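Local atomic coordinates of geobacter metallireducens SMUG1 (Geobacter metallireducens, PDB entry 5H9I), a protein that belongs to the uracil DNA glycosylase superfamily and holds xanthine in a pocket at the C-terminal ends of strands of its central parallel sheet. Residues 205-217 against 225-237. Residues are numbered along the deposited sequence; the frame is centred on the assembly and turned at random.
With XAN (xanthine), chain B.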
ATOM      1  N   ASP A 205      -6.212  18.500   9.338  1.00 22.25           N
ATOM      2  CA  ASP A 205      -7.353  19.013   8.625  1.00 25.64           C
ATOM      3  C   ASP A 205      -7.712  18.124   7.407  1.00 20.70           C
ATOM      4  O   ASP A 205      -7.587  18.538   6.250  1.00 26.41           O
ATOM      5  CB  ASP A 205      -7.058  20.422   8.218  1.00 24.51           C
ATOM      6  CG  ASP A 205      -8.327  21.152   7.765  1.00 33.60           C
ATOM      7  OD1 ASP A 205      -9.470  20.697   7.963  1.00 30.51           O
ATOM      8  OD2 ASP A 205      -8.122  22.244   7.215  1.00 50.79           O
ATOM      9  N   VAL A 206      -8.100  16.875   7.665  1.00 19.16           N
ATOM     10  CA  VAL A 206      -8.433  15.881   6.638  1.00 17.16           C
ATOM     11  C   VAL A 206      -9.607  15.091   7.130  1.00 22.83           C
ATOM     12  O   VAL A 206      -9.733  14.928   8.310  1.00 23.88           O
ATOM     13  CB  VAL A 206      -7.367  14.805   6.330  1.00 23.37           C
ATOM     14  CG1 VAL A 206      -6.235  15.331   5.601  1.00 28.40           C
ATOM     15  CG2 VAL A 206      -6.911  14.074   7.566  1.00 25.51           C
ATOM     16  N   GLU A 207     -10.471  14.601   6.252  1.00 15.99           N
ATOM     17  CA  GLU A 207     -11.465  13.694   6.610  1.00 15.60           C
ATOM     18  C   GLU A 207     -10.894  12.315   6.388  1.00 20.14           C
ATOM     19  O   GLU A 207     -10.115  12.124   5.431  1.00 21.34           O
ATOM     20  CB  GLU A 207     -12.717  13.887   5.715  1.00 22.66           C
ATOM     21  CG  GLU A 207     -13.405  15.218   5.893  1.00 31.04           C
ATOM     22  CD  GLU A 207     -13.855  15.549   7.340  1.00 40.23           C
ATOM     23  OE1 GLU A 207     -14.309  14.637   8.147  1.00 37.77           O
ATOM     24  OE2 GLU A 207     -13.685  16.742   7.671  1.00 45.40           O
ATOM     25  N   VAL A 208     -11.330  11.343   7.130  1.00 16.64           N
ATOM     26  CA  VAL A 208     -10.958   9.968   6.972  1.00 13.83           C
ATOM     27  C   VAL A 208     -12.206   9.117   6.783  1.00 20.15           C
ATOM     28  O   VAL A 208     -13.199   9.251   7.548  1.00 19.72           O
ATOM     29  CB  VAL A 208     -10.148   9.428   8.125  1.00 13.78           C
ATOM     30  CG1 VAL A 208      -9.940   7.907   8.038  1.00 17.14           C
ATOM     31  CG2 VAL A 208      -8.866  10.201   8.304  1.00 20.56           C
ATOM     32  N   GLY A 209     -12.184   8.235   5.791  1.00 15.70           N
ATOM     33  CA  GLY A 209     -13.240   7.319   5.475  1.00 16.63           C
ATOM     34  C   GLY A 209     -12.662   5.976   5.030  1.00 16.77           C
ATOM     35  O   GLY A 209     -11.470   5.656   5.234  1.00 17.07           O
ATOM     36  N   ARG A 210     -13.554   5.120   4.572  1.00 17.69           N
ATOM     37  CA  ARG A 210     -13.267   3.731   4.289  1.00 19.66           C
ATOM     38  C   ARG A 210     -13.968   3.345   3.003  1.00 17.34           C
ATOM     39  O   ARG A 210     -15.040   3.763   2.786  1.00 18.59           O
ATOM     40  CB  ARG A 210     -13.811   2.819   5.430  1.00 26.15           C
ATOM     41  CG  ARG A 210     -13.660   1.314   5.160  1.00 26.35           C
ATOM     42  CD  ARG A 210     -14.295   0.290   6.131  1.00 34.22           C
ATOM     43  NE  ARG A 210     -15.778   0.248   6.210  1.00 35.93           N
ATOM     44  CZ  ARG A 210     -16.669  -0.462   5.467  1.00 42.81           C
ATOM     45  NH1 ARG A 210     -17.946  -0.328   5.782  1.00 44.84           N
ATOM     46  NH2 ARG A 210     -16.383  -1.319   4.447  1.00 29.72           N
ATOM     47  N   ILE A 211     -13.324   2.526   2.191  1.00 14.30           N
ATOM     48  CA  ILE A 211     -14.027   1.731   1.240  1.00 13.99           C
ATOM     49  C   ILE A 211     -13.830   0.223   1.529  1.00 16.21           C
ATOM     50  O   ILE A 211     -12.836  -0.201   2.156  1.00 15.81           O
ATOM     51  CB  ILE A 211     -13.616   2.013  -0.220  1.00 15.63           C
ATOM     52  CG1 ILE A 211     -12.176   1.696  -0.480  1.00 16.66           C
ATOM     53  CG2 ILE A 211     -14.116   3.433  -0.631  1.00 18.87           C
ATOM     54  CD1 ILE A 211     -11.812   1.715  -1.977  1.00 16.58           C
ATOM     55  N   ILE A 212     -14.772  -0.555   1.027  1.00 14.38           N
ATOM     56  CA  ILE A 212     -14.658  -2.019   1.133  1.00 13.61           C
ATOM     57  C   ILE A 212     -13.295  -2.438   0.523  1.00 12.81           C
ATOM     58  O   ILE A 212     -12.909  -1.968  -0.555  1.00 16.70           O
ATOM     59  CB  ILE A 212     -15.866  -2.657   0.422  1.00 16.21           C
ATOM     60  CG1 ILE A 212     -15.824  -4.125   0.507  1.00 21.57           C
ATOM     61  CG2 ILE A 212     -16.041  -2.108  -0.949  1.00 19.14           C
ATOM     62  CD1 ILE A 212     -17.216  -4.703   0.051  1.00 20.19           C
ATOM     63  N   HIS A 213     -12.692  -3.442   1.131  1.00 13.34           N
ATOM     64  CA  HIS A 213     -11.487  -4.023   0.563  1.00 15.58           C
ATOM     65  C   HIS A 213     -11.853  -4.962  -0.580  1.00 16.13           C
ATOM     66  O   HIS A 213     -12.864  -5.669  -0.521  1.00 14.75           O
ATOM     67  CB  HIS A 213     -10.772  -4.780   1.655  1.00 15.91           C
ATOM     68  CG  HIS A 213      -9.399  -5.185   1.289  1.00 15.39           C
ATOM     69  ND1 HIS A 213      -9.153  -6.209   0.399  1.00 18.45           N
ATOM     70  CD2 HIS A 213      -8.200  -4.682   1.651  1.00 16.38           C
ATOM     71  CE1 HIS A 213      -7.847  -6.329   0.249  1.00 19.52           C
ATOM     72  NE2 HIS A 213      -7.265  -5.453   1.025  1.00 17.29           N
ATOM     73  N   PRO A 214     -11.070  -4.971  -1.641  1.00 11.85           N
ATOM     74  CA  PRO A 214     -11.409  -5.732  -2.862  1.00 12.56           C
ATOM     75  C   PRO A 214     -11.167  -7.247  -2.771  1.00 13.27           C
ATOM     76  O   PRO A 214     -11.495  -7.865  -3.787  1.00 14.64           O
ATOM     77  CB  PRO A 214     -10.533  -5.043  -3.954  1.00 14.66           C
ATOM     78  CG  PRO A 214      -9.339  -4.544  -3.224  1.00 12.75           C
ATOM     79  CD  PRO A 214      -9.922  -4.031  -1.933  1.00 13.90           C
ATOM     80  N   SER A 215     -10.602  -7.744  -1.716  1.00 16.03           N
ATOM     81  CA  SER A 215     -10.300  -9.206  -1.687  1.00 16.65           C
ATOM     82  C   SER A 215     -11.544 -10.070  -1.751  1.00 18.24           C
ATOM     83  O   SER A 215     -12.650  -9.692  -1.301  1.00 19.32           O
ATOM     84  CB  SER A 215      -9.342  -9.664  -0.641  1.00 29.35           C
ATOM     85  OG  SER A 215      -9.991 -10.190   0.397  1.00 25.81           O
ATOM     86  N   PRO A 216     -11.372 -11.227  -2.308  1.00 15.67           N
ATOM     87  CA  PRO A 216     -12.471 -12.194  -2.209  1.00 16.42           C
ATOM     88  C   PRO A 216     -12.919 -12.560  -0.822  1.00 21.21           C
ATOM     89  O   PRO A 216     -13.932 -13.251  -0.739  1.00 19.06           O
ATOM     90  CB  PRO A 216     -11.911 -13.364  -2.964  1.00 17.83           C
ATOM     91  CG  PRO A 216     -10.998 -12.822  -3.978  1.00 20.79           C
ATOM     92  CD  PRO A 216     -10.366 -11.619  -3.325  1.00 14.84           C
ATOM     93  N   ALA A 217     -12.238 -12.182   0.219  1.00 19.28           N
ATOM     94  CA  ALA A 217     -12.700 -12.505   1.580  1.00 21.28           C
ATOM     95  C   ALA A 217     -13.938 -11.728   1.990  1.00 25.22           C
ATOM     96  O   ALA A 217     -14.509 -12.032   3.011  1.00 27.17           O
ATOM     97  CB  ALA A 217     -11.533 -12.380   2.519  1.00 21.69           C
ATOM     98  N   TRP A 225     -17.685  -5.305  -6.315  1.00 23.70           N
ATOM     99  CA  TRP A 225     -16.767  -4.448  -5.546  1.00 17.75           C
ATOM    100  C   TRP A 225     -16.845  -2.969  -6.035  1.00 18.18           C
ATOM    101  O   TRP A 225     -17.002  -2.072  -5.214  1.00 18.87           O
ATOM    102  CB  TRP A 225     -15.338  -4.999  -5.559  1.00 20.91           C
ATOM    103  CG  TRP A 225     -14.447  -4.119  -4.824  1.00 20.65           C
ATOM    104  CD1 TRP A 225     -14.380  -3.960  -3.486  1.00 22.92           C
ATOM    105  CD2 TRP A 225     -13.599  -3.148  -5.395  1.00 15.71           C
ATOM    106  NE1 TRP A 225     -13.489  -2.944  -3.166  1.00 17.91           N
ATOM    107  CE2 TRP A 225     -13.003  -2.424  -4.294  1.00 15.48           C
ATOM    108  CE3 TRP A 225     -13.221  -2.822  -6.661  1.00 18.68           C
ATOM    109  CZ2 TRP A 225     -12.084  -1.432  -4.506  1.00 15.35           C
ATOM    110  CZ3 TRP A 225     -12.398  -1.824  -6.855  1.00 23.87           C
ATOM    111  CH2 TRP A 225     -11.795  -1.147  -5.802  1.00 19.77           C
ATOM    112  N   ALA A 226     -16.823  -2.817  -7.311  1.00 19.36           N
ATOM    113  CA  ALA A 226     -16.717  -1.477  -7.885  1.00 19.52           C
ATOM    114  C   ALA A 226     -17.944  -0.675  -7.571  1.00 18.04           C
ATOM    115  O   ALA A 226     -17.861   0.477  -7.117  1.00 20.92           O
ATOM    116  CB  ALA A 226     -16.500  -1.611  -9.409  1.00 20.71           C
ATOM    117  N   GLY A 227     -19.159  -1.281  -7.730  1.00 20.50           N
ATOM    118  CA  GLY A 227     -20.353  -0.553  -7.363  1.00 20.40           C
ATOM    119  C   GLY A 227     -20.520  -0.203  -5.939  1.00 18.29           C
ATOM    120  O   GLY A 227     -20.980   0.845  -5.532  1.00 20.02           O
ATOM    121  N   THR A 228     -19.998  -1.055  -5.061  1.00 17.07           N
ATOM    122  CA  THR A 228     -20.023  -0.840  -3.687  1.00 16.39           C
ATOM    123  C   THR A 228     -19.076   0.323  -3.289  1.00 16.01           C
ATOM    124  O   THR A 228     -19.399   1.224  -2.557  1.00 16.47           O
ATOM    125  CB  THR A 228     -19.626  -2.108  -2.892  1.00 19.76           C
ATOM    126  OG1 THR A 228     -20.571  -3.189  -3.215  1.00 21.89           O
ATOM    127  CG2 THR A 228     -19.687  -1.861  -1.459  1.00 19.74           C
ATOM    128  N   ALA A 229     -17.863   0.233  -3.798  1.00 17.16           N
ATOM    129  CA  ALA A 229     -16.900   1.266  -3.480  1.00 14.45           C
ATOM    130  C   ALA A 229     -17.325   2.604  -4.044  1.00 14.80           C
ATOM    131  O   ALA A 229     -17.103   3.642  -3.444  1.00 16.40           O
ATOM    132  CB  ALA A 229     -15.531   0.869  -4.103  1.00 14.05           C
ATOM    133  N   LEU A 230     -17.953   2.520  -5.168  1.00 17.47           N
ATOM    134  CA  LEU A 230     -18.406   3.761  -5.834  1.00 19.86           C
ATOM    135  C   LEU A 230     -19.477   4.426  -5.012  1.00 19.77           C
ATOM    136  O   LEU A 230     -19.432   5.678  -4.758  1.00 21.72           O
ATOM    137  CB  LEU A 230     -18.680   3.478  -7.338  1.00 22.23           C
ATOM    138  CG  LEU A 230     -19.097   4.538  -8.218  1.00 30.49           C
ATOM    139  CD1 LEU A 230     -17.835   5.421  -8.328  1.00 18.18           C
ATOM    140  CD2 LEU A 230     -19.582   3.996  -9.565  1.00 30.05           C
ATOM    141  N   ARG A 231     -20.409   3.672  -4.427  1.00 21.26           N
ATOM    142  CA  ARG A 231     -21.333   4.169  -3.450  1.00 21.18           C
ATOM    143  C   ARG A 231     -20.751   4.771  -2.183  1.00 18.67           C
ATOM    144  O   ARG A 231     -21.096   5.854  -1.742  1.00 23.35           O
ATOM    145  CB  ARG A 231     -22.395   3.073  -3.043  1.00 24.31           C
ATOM    146  CG  ARG A 231     -23.219   3.434  -1.796  1.00 36.63           C
ATOM    147  CD  ARG A 231     -24.405   2.477  -1.527  1.00 44.40           C
ATOM    148  NE  ARG A 231     -23.940   1.139  -1.171  1.00 52.09           N
ATOM    149  CZ  ARG A 231     -23.310   0.836  -0.046  1.00 55.03           C
ATOM    150  NH1 ARG A 231     -23.082   1.769   0.878  1.00 58.37           N
ATOM    151  NH2 ARG A 231     -22.941  -0.427   0.179  1.00 60.93           N
ATOM    152  N   GLN A 232     -19.736   4.094  -1.574  1.00 15.95           N
ATOM    153  CA  GLN A 232     -19.100   4.562  -0.456  1.00 16.83           C
ATOM    154  C   GLN A 232     -18.400   5.865  -0.686  1.00 15.70           C
ATOM    155  O   GLN A 232     -18.370   6.783   0.103  1.00 21.55           O
ATOM    156  CB  GLN A 232     -18.102   3.549   0.122  1.00 19.98           C
ATOM    157  CG  GLN A 232     -18.852   2.310   0.652  1.00 17.78           C
ATOM    158  CD  GLN A 232     -17.885   1.217   1.051  1.00 22.14           C
ATOM    159  OE1 GLN A 232     -17.059   0.852   0.267  1.00 17.46           O
ATOM    160  NE2 GLN A 232     -17.895   0.754   2.300  1.00 29.30           N
ATOM    161  N   LEU A 233     -17.688   5.947  -1.830  1.00 14.66           N
ATOM    162  CA  LEU A 233     -17.092   7.226  -2.172  1.00 13.72           C
ATOM    163  C   LEU A 233     -18.032   8.389  -2.320  1.00 17.25           C
ATOM    164  O   LEU A 233     -17.716   9.466  -1.920  1.00 22.71           O
ATOM    165  CB  LEU A 233     -16.240   7.047  -3.445  1.00 12.79           C
ATOM    166  CG  LEU A 233     -14.967   6.130  -3.311  1.00 15.82           C
ATOM    167  CD1 LEU A 233     -14.499   5.638  -4.668  1.00 20.78           C
ATOM    168  CD2 LEU A 233     -13.881   6.767  -2.471  1.00 23.09           C
ATOM    169  N   ALA A 234     -19.145   8.140  -2.954  1.00 18.54           N
ATOM    170  CA  ALA A 234     -20.144   9.165  -3.103  1.00 23.68           C
ATOM    171  C   ALA A 234     -20.668   9.617  -1.758  1.00 28.80           C
ATOM    172  O   ALA A 234     -20.821  10.821  -1.526  1.00 25.17           O
ATOM    173  CB  ALA A 234     -21.248   8.609  -3.985  1.00 21.48           C
ATOM    174  N   GLU A 235     -20.865   8.681  -0.843  1.00 24.92           N
ATOM    175  CA  GLU A 235     -21.296   9.031   0.521  1.00 34.00           C
ATOM    176  C   GLU A 235     -20.280   9.819   1.275  1.00 29.73           C
ATOM    177  O   GLU A 235     -20.645  10.668   2.040  1.00 42.83           O
ATOM    178  CB  GLU A 235     -21.584   7.804   1.382  1.00 36.12           C
ATOM    179  CG  GLU A 235     -22.639   6.917   0.922  1.00 42.21           C
ATOM    180  CD  GLU A 235     -22.608   5.605   1.717  1.00 51.19           C
ATOM    181  OE1 GLU A 235     -21.846   5.487   2.727  1.00 46.22           O
ATOM    182  OE2 GLU A 235     -23.319   4.680   1.281  1.00 53.16           O
ATOM    183  N   LEU A 236     -18.985   9.680   0.976  1.00 26.84           N
ATOM    184  CA  LEU A 236     -17.914  10.459   1.455  1.00 25.42           C
ATOM    185  C   LEU A 236     -17.713  11.827   0.772  1.00 28.63           C
ATOM    186  O   LEU A 236     -16.802  12.582   1.120  1.00 38.61           O
ATOM    187  CB  LEU A 236     -16.543   9.725   1.349  1.00 34.17           C
ATOM    188  CG  LEU A 236     -15.978   8.833   2.460  1.00 41.72           C
ATOM    189  CD1 LEU A 236     -17.022   7.829   2.859  1.00 50.76           C
ATOM    190  CD2 LEU A 236     -14.770   8.079   1.953  1.00 38.27           C
ATOM    191  N   GLY A 237     -18.409  12.076  -0.336  1.00 25.61           N
ATOM    192  CA  GLY A 237     -18.132  13.323  -1.084  1.00 22.53           C
ATOM    193  C   GLY A 237     -17.019  13.291  -2.063  1.00 21.68           C
ATOM    194  O   GLY A 237     -16.531  14.282  -2.452  1.00 24.60           O
TER
HETATM  195  N9  XAN B 301      -3.436  -6.560  -1.734  1.00 19.11           N
HETATM  196  C4  XAN B 301      -2.852  -5.493  -1.264  1.00 14.16           C
HETATM  197  N3  XAN B 301      -1.853  -4.715  -1.670  1.00 16.04           N
HETATM  198  C2  XAN B 301      -1.507  -3.726  -0.976  1.00 17.75           C
HETATM  199  O2  XAN B 301      -0.565  -3.070  -1.339  1.00 19.17           O
HETATM  200  N1  XAN B 301      -2.146  -3.356   0.144  1.00 16.20           N
HETATM  201  C6  XAN B 301      -3.153  -4.010   0.636  1.00 17.30           C
HETATM  202  O6  XAN B 301      -3.713  -3.715   1.698  1.00 19.52           O
HETATM  203  C5  XAN B 301      -3.539  -5.166  -0.045  1.00 16.18           C
HETATM  204  N7  XAN B 301      -4.491  -6.066   0.156  1.00 19.60           N
HETATM  205  C8  XAN B 301      -4.432  -6.904  -0.867  1.00 19.51           C
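Trp225 meets Ile212 and Pro214 where the edge strand 207-211 of the parallel sheet runs out into a loop, and the pairing illustrates how helix side chains can hold the backbone of a loop that leads into a ligand pocket. The indole NE1 gives a nearly straight hydrogen bond to Ile212 O (2.8 Å, 175°); the oxygen lies in the ring plane, although the donor stands well above the plane of the carbonyl. With CG anti to the backbone N (chi1 179°), the indole extends from the helix between two layers. Pro214 CB sits over one face, 3.7 Å from the centroid of the five-membered ring in a CH-pi contact, while Ala229 CB lies over the opposite face. Ile212 CG2 packs against Trp225 CD1 and lies 3.7 Å from Thr228 CG2. On the sheet side, Ile211 CG2 packs against Leu233 CD2 at 3.8 Å, and both side chains also touch Ile187 of the neighbouring strand.

About two turns on from Trp225, along a helix that runs almost antiparallel to the strand, Gln232 reaches across to the strand with its chain extended beyond CG and accepts the Ile212 N-H on OE1 (2.8 Å). Its NE2 lies over a face of the Arg210 guanidinium, the two planes 73° apart; both groups are donors, so this solvent-side meeting is not a hydrogen bond. The packing thins toward the helix end, where Leu236 CD2 lies 3.9 Å from Gly209 CA and Gly237 closes a Schellman motif.

Helix side chains thus satisfy both the N-H and the carbonyl of Ile212. That double grip probably helps to position the next residue, His213, whose ND1 accepts from Ser215 N, while NE2 donates to xanthine N7 in a distinctly bent bond (3.0 Å).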